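CIR protein (Plasmodium chabaudi chabaudi, PDB 6ZYV) is of unknown function but belongs to the variant PIR family of malaria parasites, probably presenting its largely helical ectodomain at the infected red blood cell surface. Local coordinates at residues 143-146 with 147-151. The protein carries 5 engineered substitutions. Residues are numbered along the deposited sequence; the frame is centred on the assembly and turned at random.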
# COMPACT_ATOMS: atom_id res chain seq x y z
N LYS A 143 0.40 11.50 6.03
CA LYS A 143 0.97 10.33 5.38
C LYS A 143 2.05 10.74 4.39
O LYS A 143 3.10 10.10 4.36
CB LYS A 143 -0.11 9.43 4.75
CG LYS A 143 -1.15 8.91 5.73
CD LYS A 143 -0.55 8.04 6.85
CE LYS A 143 -1.57 7.51 7.85
NZ LYS A 143 -0.99 6.49 8.81
N ILE A 144 1.84 11.84 3.63
CA ILE A 144 2.84 12.35 2.68
C ILE A 144 4.10 12.82 3.44
O ILE A 144 5.22 12.50 3.06
CB ILE A 144 2.24 13.46 1.77
CG1 ILE A 144 1.30 12.86 0.75
CG2 ILE A 144 3.32 14.33 1.10
CD1 ILE A 144 0.43 13.91 0.05
N ASP A 145 3.89 13.51 4.55
CA ASP A 145 4.99 14.00 5.38
C ASP A 145 5.77 12.83 6.00
O ASP A 145 6.99 12.88 6.06
CB ASP A 145 4.47 14.95 6.46
CG ASP A 145 5.56 15.76 7.12
OD1 ASP A 145 6.46 16.25 6.39
OD2 ASP A 145 5.53 15.90 8.37
N LEU A 146 5.06 11.76 6.39
CA LEU A 146 5.67 10.56 6.91
C LEU A 146 6.53 9.88 5.84
O LEU A 146 7.60 9.40 6.17
CB LEU A 146 4.62 9.58 7.42
CG LEU A 146 4.12 9.86 8.81
CD1 LEU A 146 2.91 9.00 9.12
CD2 LEU A 146 5.27 9.73 9.87
N MET A 147 6.08 9.85 4.58
CA MET A 147 6.88 9.26 3.50
C MET A 147 8.16 10.04 3.29
O MET A 147 9.20 9.42 3.07
CB MET A 147 6.08 9.11 2.19
CG MET A 147 4.81 8.27 2.35
SD MET A 147 5.06 6.51 2.66
CE MET A 147 4.88 6.44 4.44
N ASN A 148 8.10 11.38 3.40
CA ASN A 148 9.26 12.26 3.28
C ASN A 148 10.19 12.14 4.46
O ASN A 148 11.40 12.16 4.26
CB ASN A 148 8.82 13.71 3.07
CG ASN A 148 8.53 14.01 1.63
OD1 ASN A 148 9.44 14.40 0.88
ND2 ASN A 148 7.29 13.78 1.21
N MET A 149 9.66 12.00 5.67
CA MET A 149 10.48 11.84 6.88
C MET A 149 11.28 10.52 6.86
O MET A 149 12.35 10.44 7.45
CB MET A 149 9.60 11.87 8.14
CG MET A 149 9.02 13.24 8.51
SD MET A 149 10.16 14.64 8.44
CE MET A 149 9.02 16.03 8.87
N ASN A 150 10.75 9.50 6.18
CA ASN A 150 11.37 8.18 6.08
C ASN A 150 11.86 7.91 4.65
O ASN A 150 12.07 6.74 4.34
CB ASN A 150 10.29 7.12 6.42
CG ASN A 150 9.85 7.07 7.88
OD1 ASN A 150 10.62 6.71 8.76
ND2 ASN A 150 8.61 7.41 8.15
N LYS A 151 11.98 8.94 3.76
CA LYS A 151 12.28 8.75 2.33
C LYS A 151 13.46 7.82 2.06
O LYS A 151 13.35 6.99 1.15
CB LYS A 151 12.43 10.07 1.58
CG LYS A 151 13.54 11.00 2.04
CD LYS A 151 13.62 12.20 1.11
CE LYS A 151 14.39 13.35 1.70
NZ LYS A 151 13.53 14.18 2.58
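Asn148 and Asn150 turn their side-chain amides back onto the carbonyl oxygens of Ile144 and Leu146, at the C-terminal end of helix 134-149 in this PIR ectodomain. The backbone ladder there is of the i to i+4 kind: Met147 N bonds to Lys143 O, Asn148 N to Ile144 O and Met149 N to Asp145 O, the last at 2.8 Å. A fourth bond, Asn150 N to Leu146 O, is more bent (138° at the hydrogen), and Asn150 is the first residue to depart from helical backbone angles.

Two of these acceptors are gripped twice. Asn148 ND2 reaches Ile144 O at 3.1 Å in a nearly straight bond (170°), with the oxygen close to its amide plane, although the donor sits well above the carbonyl plane. The side chains of Ile144 and Asn148 run side by side, CG2 of Ile144 lying 4.0 Å from ND2 of Asn148. At Leu146 O, Asn150 N and Asn150 ND2 approach from opposite faces of the carbonyl plane, ND2 at 3.0 Å. The same ND2 also bonds to Ser207 O, thereby linking the helix end to helix 206-211. NZ of Lys143 leads away from this turn to a salt bridge with Asp85 of helix 81-101.

Met147 is buried against Ile92 and Leu93 of helix 81-101 and Leu110 of helix 110-118. CG of Met147 lies anti to its own carbonyl carbon (chi1 -57°), and further bends in the chain leave CE 4.3 Å from Leu146 CB.

Asp145 and Met149 meet at an oblique angle: the thioether methyl CE of Met149, an exposed residue, rests against the carboxylate, 3.5 Å from Asp145 OD2 and 3.6 Å from Asp145 OD1.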